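Local coordinates for protein omega transaminase (Pseudomonas sp., PDB 5LHA) that probably catalyses the pyridoxal phosphate-dependent transfer of amino groups between amine donors and carbonyl acceptors, as a class-III, fold type I aminotransferase, at residues A[94-97]-A[98-101]; A[104-107]-A[108-112]; A[137-141]-A[142-146]; A[406-409]-A[410-413]; A[448-451]-A[452-456]. One frame throughout, in Å; residues are numbered along the deposited sequence.

Contact 1. Residues A[94-97]-A[98-101]; sequences IAHP and RVFD
Asp101 OD2 is gripped by two nitrogens of Arg98, while the backbone of Asp101 reaches back to Pro97. Arg98 NE donates to Asp101 OD2 at 3.0 Å. Arg98 NH2 donates to the same atom, Asp101 OD2, at 3.2 Å. The grip is side-on, and OD2 lies close to the guanidinium plane and is met nearly along its C-O axis. The arginine chain bends at chi2 and chi3 (-62° and 85°), which folds the guanidinium back to the carboxylate and lays one of its faces over Pro97 CB. Asp101 N donates to Pro97 O at 3.2 Å. Asp101 OD1 bonds to Tyr14 OH of the second subunit, and Arg98 NH1 pairs with Glu84. A leucine in place of Asp101 would probably leave Arg98 NE without its mate and Tyr14 of the second subunit without this partner. His96 and Val99 form the other half of the contact. Val99 CG1 sits over the imidazole face, 3.8 Å from the centroid of the His96 ring, in a CH-pi contact. The same Val99 CG1 is tight against His96 O, at 3.0 Å. Val99 N makes a weak bond to His96 O. Phe100 turns the edge of its ring to the same carbonyl, with CD1 3.3 Å from His96 O. Phe100 CE1 also packs on Ala95 CB at 3.9 Å, and its ring meets Phe21 of the second subunit edge-to-face. This is the first turn of helix 97-109, with His96 at the N-cap, set in the subunit interface of a fold type I aminotransferase.

Contact 2. Residues A[104-107]-A[108-112]; sequences ERLT and GMFAQ
Phe110 meets Leu106 one helical turn back. Phe110 N donates to Leu106 O at 3.2 Å, and the ring comes to the same oxygen, with Phe110 CD2 3.3 Å from Leu106 O. The ring end also reaches the leucine branch, with Phe110 CE2 4.3 Å from Leu106 CD2. Phe110 CG stands beside its own backbone N (chi1 -53°), which brings the ring back to the last turn. Met109 CB lies over the centre of one ring face, 4.1 Å above the plane of Phe110. Met109 CG rests on the carbonyl one turn back, 3.4 Å from Arg105 O. Two more backbone bonds hold this turn: Met109 N to Arg105 O at 3.0 Å and Gly108 N to Glu104 O at 3.0 Å. Phe110 is where the chain leaves helical geometry, so this is the C-terminal end of helix 97-109. Further out, Thr107 OG1 turns back along the helix and bonds to Ala103 O. It also makes a weak bond with Lys20 of the second subunit. The guanidinium of Arg105 makes salt bridges with Asp346 and Glu349. These two acids lie on helix 335-350, which Met109 also touches. On other faces of the helix end, Leu106 and Thr107 pack on strand 115-121, and Phe110 meets both that strand and helix 278-281.

Contact 3. Residues A[137-141]-A[142-146]; sequences QYWIA and SGEPG
Helix 124-141 closes with two backbone bonds, Glu144 N to Trp139 O at 2.8 Å and Gly143 N to Ile140 O at 3.0 Å, around Gly143 with its positive phi of 78°. Tyr138 O is held twice by one residue. Ser142 N donates to Tyr138 O at 2.9 Å, and Ser142 OG donates to Tyr138 O at 2.9 Å, from opposite faces of the carbonyl plane. The serine hydroxyl lies beside its own backbone N (chi1 -58°), a position that lets it turn back to this oxygen. It also sits over one face of the tyrosine ring, near the rim, with Ser142 OG 3.6 Å from Tyr138 CE1. This is a Schellman motif, and it leads the chain out of the helix toward strand 149-153. The phenol OH of Tyr138 bonds to Arg310 NE. With an alanine here, the indole face of Trp139 is likely to lose the ring that packs on it, and Arg310 NE the hydroxyl it bonds. Trp139 takes Tyr138 CE2 over the centre of one indole face, 3.7 Å above the plane of Trp139. Its CE3 meets the start of the glutamate chain, 3.9 Å from Glu144 CB. Trp139 NE1 bonds to Ala226 O, and Arg147 makes a cation-pi contact with the indole. Ile140 CG1 packs on Pro145 CB at 4.2 Å. The proline also touches Gly146 of the third subunit.

Contact 4. Residues A[406-409]-A[410-413]; sequences AGQP and SRIA
Arg411 folds back over Gln408, Gly407 and Ala406 at the N-terminal end of helix 408-418, where Gly407 is the N-cap residue. Its CB lies 3.5 Å from Gln408 O. Arg411 CG then rests 3.3 Å from Gly407 O, the carbonyl that accepts Arg411 N at 3.2 Å. At chi3 (-52°) the chain bends, and this swings the guanidinium over the backbone of the first turn. One face of the group lies on Gln408 CA, offset toward the rim and 3.4 Å from the guanidinium plane. NH2 continues to the glutamine side chain, with Arg411 NH2 3.5 Å from Gln408 CB. The planes of the Gln408 amide and the guanidinium are nearly parallel, 18° apart, while the two side chains cross at about a right angle. Gln408 NE2 itself bonds to Cys457 O, at the end of helix 440-457. On the buried side, Ile412 N donates to Gln408 O at 3.0 Å, and Ile412 CD1 touches Gln408 CG at 4.0 Å. At the tip of the arginine, Arg411 NH1 donates to Ala406 O at 3.2 Å, with the oxygen tilted slightly from the guanidinium plane.

Contact 5. Residues A[448-451]-A[452-456]; sequences SALE and AAFAR
Phe454 sets the edge of its ring against the carbonyl of Leu450, one turn back on helix 440-457. Four consecutive i to i+4 backbone bonds keep this turn regular. Phe454 N donates to Leu450 O at 2.9 Å and Ala453 N to Ala449 O at 2.9 Å. Ala455 N donates to Glu451 O, and Ala452 N to Ser448 O. The conformation of the phenylalanine is set by chi1 of -76°, which places CG beside its own backbone N and anti to the carbonyl carbon. From there the ring turns its edge to the leucine carbonyl, and Phe454 CE2 comes 4.4 Å from Leu450 CB. Leu450 O therefore meets an N-H and an aromatic edge together. The ring also meets Tyr375, with the planes at about 35°, and it packs on Val377. Glu451 takes a similar first torsion (chi1 -70°), but its chain runs out extended beyond CG. The alanines carry only a methyl group each, and these lie on the carbonyls of the preceding turn. Ala453 CB is 3.5 Å from Ala449 O, and Ala455 CB is 3.5 Å from Glu451 O. The small Ala453 faces helix 408-418, where it packs on Glu415 and Ala416. Ala449 touches Ala419 just beyond that helix. At the exposed start of the segment, Ser448 OG bonds to Gly444 O. The closest approach of the phenylalanine ring to this turn is made by one edge carbon, CD2, 3.0 Å from Leu450 O.

All five contacts are local, each between neighbouring segments, so none closes a long loop. They follow one another along the chain, and none nests in or crosses another. Contact 1 opens helix 97-109 and contact 2 ends it, their centres 16 Å apart. Contact 3 ends the next helix, 124-141. Contacts 1 to 3 all touch the second subunit. Contacts 4 and 5 lie across the chain's centre from contacts 1 and 2. They tie helices 408-418 and 440-457 together directly: Ile412 CD1 packs on Phe454 CE1 at 3.8 Å, and the centres of contacts 4 and 5 are 12 Å apart.

Contact 1. Residues A[94-97]-A[98-101]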
# COMPACT_ATOMS: atom_id res chain seq x y z
N ILE A 94 22.08 22.20 17.62
CA ILE A 94 23.40 22.56 17.13
C ILE A 94 23.24 23.26 15.79
O ILE A 94 22.39 22.88 14.99
CB ILE A 94 24.30 21.31 16.99
CG1 ILE A 94 24.48 20.65 18.37
CG2 ILE A 94 25.65 21.66 16.36
CD1 ILE A 94 25.44 19.47 18.38
N ALA A 95 24.04 24.30 15.56
CA ALA A 95 24.02 24.93 14.25
C ALA A 95 25.34 25.65 14.02
O ALA A 95 26.33 25.40 14.72
CB ALA A 95 22.79 25.84 14.11
N HIS A 96 25.35 26.56 13.05
CA HIS A 96 26.53 27.29 12.62
C HIS A 96 26.05 28.54 11.90
O HIS A 96 24.88 28.61 11.49
CB HIS A 96 27.41 26.44 11.69
CG HIS A 96 26.69 25.94 10.47
ND1 HIS A 96 26.50 26.72 9.35
CD2 HIS A 96 26.14 24.74 10.19
CE1 HIS A 96 25.84 26.02 8.44
NE2 HIS A 96 25.61 24.82 8.92
N PRO A 97 26.91 29.55 11.72
CA PRO A 97 26.40 30.84 11.24
C PRO A 97 25.74 30.81 9.86
O PRO A 97 24.70 31.45 9.68
CB PRO A 97 27.65 31.73 11.26
CG PRO A 97 28.48 31.17 12.35
CD PRO A 97 28.28 29.67 12.27
N ARG A 98 26.32 30.07 8.90
CA ARG A 98 25.86 30.16 7.51
C ARG A 98 24.42 29.71 7.34
O ARG A 98 23.72 30.22 6.45
CB ARG A 98 26.77 29.33 6.60
CG ARG A 98 28.18 29.87 6.42
CD ARG A 98 28.25 31.26 5.79
NE ARG A 98 28.10 32.34 6.76
CZ ARG A 98 29.00 32.65 7.68
NH1 ARG A 98 30.13 31.96 7.79
NH2 ARG A 98 28.77 33.65 8.52
N VAL A 99 23.97 28.73 8.13
CA VAL A 99 22.59 28.26 8.02
C VAL A 99 21.60 29.30 8.54
O VAL A 99 20.49 29.43 8.01
CB VAL A 99 22.44 26.89 8.72
CG1 VAL A 99 22.72 26.99 10.18
CG2 VAL A 99 21.04 26.37 8.51
N PHE A 100 21.97 30.04 9.58
CA PHE A 100 21.17 31.18 9.99
C PHE A 100 21.01 32.17 8.85
O PHE A 100 19.90 32.60 8.53
CB PHE A 100 21.83 31.89 11.18
CG PHE A 100 21.61 31.23 12.49
CD1 PHE A 100 22.54 30.34 12.99
CD2 PHE A 100 20.48 31.51 13.25
CE1 PHE A 100 22.36 29.74 14.21
CE2 PHE A 100 20.29 30.91 14.47
CZ PHE A 100 21.23 30.02 14.96
N ASP A 101 22.13 32.53 8.21
CA ASP A 101 22.12 33.59 7.21
C ASP A 101 21.16 33.27 6.07
O ASP A 101 20.32 34.10 5.70
CB ASP A 101 23.53 33.80 6.66
CG ASP A 101 24.53 34.20 7.73
OD1 ASP A 101 24.11 34.71 8.78
OD2 ASP A 101 25.74 34.01 7.50

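Contact 2. Residues A[104-107]-A[108-112]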
# COMPACT_ATOMS: atom_id res chain seq x y z
N GLU A 104 17.29 33.01 7.17
CA GLU A 104 16.79 34.38 7.25
C GLU A 104 16.63 34.98 5.86
O GLU A 104 15.63 35.65 5.58
CB GLU A 104 17.74 35.21 8.10
CG GLU A 104 17.37 36.68 8.25
CD GLU A 104 16.25 36.92 9.26
OE1 GLU A 104 15.90 35.98 10.02
OE2 GLU A 104 15.71 38.05 9.29
N ARG A 105 17.61 34.75 4.99
CA ARG A 105 17.59 35.30 3.64
C ARG A 105 16.42 34.75 2.83
O ARG A 105 15.71 35.50 2.16
CB ARG A 105 18.92 35.00 2.94
CG ARG A 105 19.03 35.48 1.50
CD ARG A 105 19.41 36.95 1.42
NE ARG A 105 19.45 37.40 0.04
CZ ARG A 105 20.55 37.48 -0.70
NH1 ARG A 105 21.73 37.15 -0.20
NH2 ARG A 105 20.47 37.91 -1.95
N LEU A 106 16.22 33.44 2.87
CA LEU A 106 15.17 32.82 2.07
C LEU A 106 13.79 33.26 2.54
O LEU A 106 12.93 33.64 1.73
CB LEU A 106 15.31 31.30 2.14
CG LEU A 106 16.51 30.74 1.37
CD1 LEU A 106 16.76 29.27 1.68
CD2 LEU A 106 16.30 30.95 -0.13
N THR A 107 13.55 33.22 3.85
CA THR A 107 12.26 33.64 4.38
C THR A 107 11.99 35.12 4.09
O THR A 107 10.83 35.52 3.95
CB THR A 107 12.21 33.38 5.88
OG1 THR A 107 13.38 33.93 6.49
CG2 THR A 107 12.19 31.89 6.14
N GLY A 108 13.04 35.93 4.01
CA GLY A 108 12.86 37.33 3.65
C GLY A 108 12.47 37.52 2.20
O GLY A 108 11.62 38.37 1.88
N MET A 109 13.10 36.77 1.29
CA MET A 109 12.78 36.87 -0.14
C MET A 109 11.35 36.48 -0.44
O MET A 109 10.74 37.00 -1.38
CB MET A 109 13.69 35.95 -0.95
CG MET A 109 15.13 36.35 -1.06
SD MET A 109 15.91 35.13 -2.12
CE MET A 109 15.37 35.70 -3.73
N PHE A 110 10.80 35.54 0.33
CA PHE A 110 9.47 35.00 0.08
C PHE A 110 8.50 35.36 1.21
O PHE A 110 7.65 34.57 1.59
CB PHE A 110 9.54 33.50 -0.13
CG PHE A 110 10.53 33.09 -1.18
CD1 PHE A 110 10.43 33.58 -2.47
CD2 PHE A 110 11.56 32.21 -0.89
CE1 PHE A 110 11.34 33.21 -3.44
CE2 PHE A 110 12.46 31.83 -1.86
CZ PHE A 110 12.36 32.33 -3.13
N ALA A 111 8.65 36.57 1.76
CA ALA A 111 7.66 37.04 2.72
C ALA A 111 6.31 37.20 2.05
O ALA A 111 5.27 36.95 2.66
CB ALA A 111 8.12 38.36 3.34
N GLN A 112 6.31 37.61 0.78
CA GLN A 112 5.07 37.70 0.01
C GLN A 112 4.26 36.41 0.08
O GLN A 112 3.03 36.44 0.01
CB GLN A 112 5.39 38.05 -1.45
CG GLN A 112 4.17 38.17 -2.34
CD GLN A 112 4.52 38.58 -3.76
OE1 GLN A 112 3.75 38.34 -4.70
NE2 GLN A 112 5.67 39.23 -3.94

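Contact 3. Residues A[137-141]-A[142-146]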
# COMPACT_ATOMS: atom_id res chain seq x y z
N GLN A 137 3.13 15.37 8.39
CA GLN A 137 3.29 15.75 9.80
C GLN A 137 2.41 16.93 10.18
O GLN A 137 1.83 16.94 11.26
CB GLN A 137 4.76 16.08 10.10
CG GLN A 137 4.96 16.54 11.53
CD GLN A 137 6.38 16.41 12.02
OE1 GLN A 137 7.23 15.80 11.37
NE2 GLN A 137 6.66 16.98 13.19
N TYR A 138 2.28 17.92 9.29
CA TYR A 138 1.40 19.06 9.54
C TYR A 138 -0.00 18.62 9.94
O TYR A 138 -0.57 19.13 10.91
CB TYR A 138 1.32 19.96 8.30
CG TYR A 138 0.17 20.95 8.35
CD1 TYR A 138 0.24 22.08 9.15
CD2 TYR A 138 -0.99 20.74 7.62
CE1 TYR A 138 -0.81 23.00 9.20
CE2 TYR A 138 -2.06 21.65 7.67
CZ TYR A 138 -1.95 22.78 8.47
OH TYR A 138 -2.97 23.69 8.55
N TRP A 139 -0.59 17.70 9.17
CA TRP A 139 -1.95 17.26 9.46
C TRP A 139 -2.03 16.48 10.77
O TRP A 139 -3.01 16.62 11.52
CB TRP A 139 -2.50 16.45 8.30
CG TRP A 139 -2.81 17.31 7.11
CD1 TRP A 139 -2.16 17.31 5.90
CD2 TRP A 139 -3.84 18.29 7.01
NE1 TRP A 139 -2.72 18.24 5.06
CE2 TRP A 139 -3.76 18.85 5.71
CE3 TRP A 139 -4.83 18.76 7.88
CZ2 TRP A 139 -4.63 19.85 5.27
CZ3 TRP A 139 -5.69 19.74 7.44
CH2 TRP A 139 -5.59 20.27 6.14
N ILE A 140 -1.01 15.67 11.07
CA ILE A 140 -1.00 14.94 12.34
C ILE A 140 -0.94 15.92 13.51
O ILE A 140 -1.66 15.76 14.50
CB ILE A 140 0.15 13.92 12.37
CG1 ILE A 140 -0.16 12.74 11.45
CG2 ILE A 140 0.39 13.41 13.78
CD1 ILE A 140 1.03 11.87 11.17
N ALA A 141 -0.08 16.94 13.41
CA ALA A 141 -0.03 17.95 14.46
C ALA A 141 -1.32 18.74 14.55
O ALA A 141 -1.71 19.17 15.65
CB ALA A 141 1.15 18.89 14.23
N SER A 142 -2.03 18.91 13.44
CA SER A 142 -3.31 19.59 13.46
C SER A 142 -4.45 18.69 13.88
O SER A 142 -5.60 19.12 13.86
CB SER A 142 -3.60 20.21 12.09
OG SER A 142 -2.57 21.11 11.73
N GLY A 143 -4.15 17.45 14.28
CA GLY A 143 -5.19 16.56 14.75
C GLY A 143 -6.04 15.93 13.68
O GLY A 143 -7.19 15.58 13.93
N GLU A 144 -5.48 15.76 12.47
CA GLU A 144 -6.23 15.26 11.32
C GLU A 144 -5.42 14.20 10.59
O GLU A 144 -5.04 14.37 9.43
CB GLU A 144 -6.59 16.41 10.38
CG GLU A 144 -7.42 17.51 11.01
CD GLU A 144 -8.89 17.19 10.99
OE1 GLU A 144 -9.22 16.03 10.68
OE2 GLU A 144 -9.72 18.09 11.26
N PRO A 145 -5.14 13.07 11.25
CA PRO A 145 -4.31 12.03 10.61
C PRO A 145 -4.98 11.31 9.46
O PRO A 145 -4.33 10.47 8.82
CB PRO A 145 -4.00 11.06 11.77
CG PRO A 145 -4.59 11.68 13.00
CD PRO A 145 -5.63 12.63 12.56
N GLY A 146 -6.26 11.57 9.19
CA GLY A 146 -6.89 11.04 7.99
C GLY A 146 -6.42 11.67 6.70
O GLY A 146 -6.70 11.13 5.62

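Contact 4. Residues A[406-409]-A[410-413]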
# COMPACT_ATOMS: atom_id res chain seq x y z
N ALA A 406 13.05 5.82 -32.77
CA ALA A 406 13.54 6.04 -34.12
C ALA A 406 14.81 6.89 -34.15
O ALA A 406 15.55 6.86 -35.14
CB ALA A 406 12.46 6.69 -34.98
N GLY A 407 15.07 7.65 -33.08
CA GLY A 407 16.32 8.36 -32.92
C GLY A 407 16.43 9.70 -33.61
O GLY A 407 17.50 10.32 -33.55
N GLN A 408 15.36 10.18 -34.23
CA GLN A 408 15.41 11.47 -34.93
C GLN A 408 15.63 12.66 -33.99
O GLN A 408 16.41 13.56 -34.34
CB GLN A 408 14.15 11.69 -35.76
CG GLN A 408 14.23 12.96 -36.60
CD GLN A 408 13.08 13.13 -37.57
OE1 GLN A 408 12.05 12.47 -37.45
NE2 GLN A 408 13.25 14.05 -38.52
N PRO A 409 14.98 12.74 -32.82
CA PRO A 409 15.24 13.89 -31.93
C PRO A 409 16.68 14.03 -31.47
O PRO A 409 17.18 15.16 -31.40
CB PRO A 409 14.30 13.62 -30.75
CG PRO A 409 13.22 12.82 -31.30
CD PRO A 409 13.85 11.92 -32.32
N SER A 410 17.36 12.94 -31.13
CA SER A 410 18.76 13.09 -30.74
C SER A 410 19.64 13.44 -31.94
O SER A 410 20.66 14.12 -31.77
CB SER A 410 19.29 11.82 -30.07
OG SER A 410 20.63 12.03 -29.65
N ARG A 411 19.28 12.98 -33.14
CA ARG A 411 20.06 13.33 -34.32
C ARG A 411 20.01 14.83 -34.58
O ARG A 411 21.03 15.44 -34.92
CB ARG A 411 19.56 12.56 -35.55
CG ARG A 411 20.02 11.12 -35.59
CD ARG A 411 19.85 10.52 -36.97
NE ARG A 411 18.51 10.69 -37.52
CZ ARG A 411 17.51 9.82 -37.34
NH1 ARG A 411 17.69 8.73 -36.62
NH2 ARG A 411 16.32 10.05 -37.90
N ILE A 412 18.82 15.42 -34.44
CA ILE A 412 18.70 16.88 -34.52
C ILE A 412 19.55 17.53 -33.45
O ILE A 412 20.26 18.51 -33.71
CB ILE A 412 17.22 17.28 -34.42
CG1 ILE A 412 16.47 16.85 -35.68
CG2 ILE A 412 17.08 18.77 -34.18
CD1 ILE A 412 14.96 16.73 -35.49
N ALA A 413 19.52 16.98 -32.23
CA ALA A 413 20.33 17.51 -31.15
C ALA A 413 21.81 17.47 -31.49
O ALA A 413 22.54 18.44 -31.25
CB ALA A 413 20.05 16.74 -29.86

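Contact 5. Residues A[448-451]-A[452-456]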
# COMPACT_ATOMS: atom_id res chain seq x y z
N SER A 448 20.12 30.05 -34.83
CA SER A 448 20.84 29.65 -36.04
C SER A 448 21.21 28.17 -36.01
O SER A 448 21.21 27.52 -37.06
CB SER A 448 22.09 30.51 -36.21
OG SER A 448 21.74 31.87 -36.39
N ALA A 449 21.59 27.65 -34.84
CA ALA A 449 22.04 26.26 -34.77
C ALA A 449 20.88 25.28 -34.94
O ALA A 449 21.05 24.22 -35.56
CB ALA A 449 22.77 26.01 -33.45
N LEU A 450 19.71 25.61 -34.39
CA LEU A 450 18.55 24.74 -34.58
C LEU A 450 18.05 24.78 -36.02
O LEU A 450 17.65 23.75 -36.57
CB LEU A 450 17.44 25.13 -33.60
CG LEU A 450 17.83 24.82 -32.15
CD1 LEU A 450 17.00 25.60 -31.15
CD2 LEU A 450 17.74 23.32 -31.89
N GLU A 451 18.03 25.97 -36.63
CA GLU A 451 17.71 26.08 -38.05
C GLU A 451 18.60 25.17 -38.88
O GLU A 451 18.13 24.45 -39.78
CB GLU A 451 17.86 27.53 -38.49
CG GLU A 451 16.81 28.50 -37.94
CD GLU A 451 16.99 29.91 -38.49
OE1 GLU A 451 18.11 30.25 -38.91
OE2 GLU A 451 16.00 30.68 -38.51
N ALA A 452 19.91 25.17 -38.60
CA ALA A 452 20.83 24.28 -39.29
C ALA A 452 20.51 22.81 -39.00
O ALA A 452 20.54 21.97 -39.91
CB ALA A 452 22.27 24.59 -38.88
N ALA A 453 20.20 22.49 -37.75
CA ALA A 453 19.94 21.09 -37.38
C ALA A 453 18.70 20.55 -38.09
O ALA A 453 18.68 19.38 -38.50
CB ALA A 453 19.81 20.97 -35.87
N PHE A 454 17.66 21.37 -38.21
CA PHE A 454 16.45 20.92 -38.89
C PHE A 454 16.61 20.89 -40.40
O PHE A 454 15.96 20.09 -41.07
CB PHE A 454 15.26 21.80 -38.52
CG PHE A 454 14.73 21.52 -37.16
CD1 PHE A 454 13.91 20.42 -36.94
CD2 PHE A 454 15.06 22.33 -36.10
CE1 PHE A 454 13.43 20.15 -35.69
CE2 PHE A 454 14.59 22.06 -34.84
CZ PHE A 454 13.77 20.98 -34.63
N ALA A 455 17.45 21.77 -40.96
CA ALA A 455 17.78 21.65 -42.37
C ALA A 455 18.50 20.33 -42.64
O ALA A 455 18.27 19.69 -43.68
CB ALA A 455 18.65 22.83 -42.82
N ARG A 456 19.34 19.91 -41.71
CA ARG A 456 20.07 18.66 -41.83
C ARG A 456 19.17 17.46 -41.54
O ARG A 456 19.03 16.56 -42.38
CB ARG A 456 21.27 18.68 -40.88
CG ARG A 456 22.24 17.55 -41.05
CD ARG A 456 22.75 17.50 -42.46
NE ARG A 456 23.98 16.72 -42.56
CZ ARG A 456 25.17 17.25 -42.81
NH1 ARG A 456 25.29 18.57 -42.99
NH2 ARG A 456 26.24 16.47 -42.89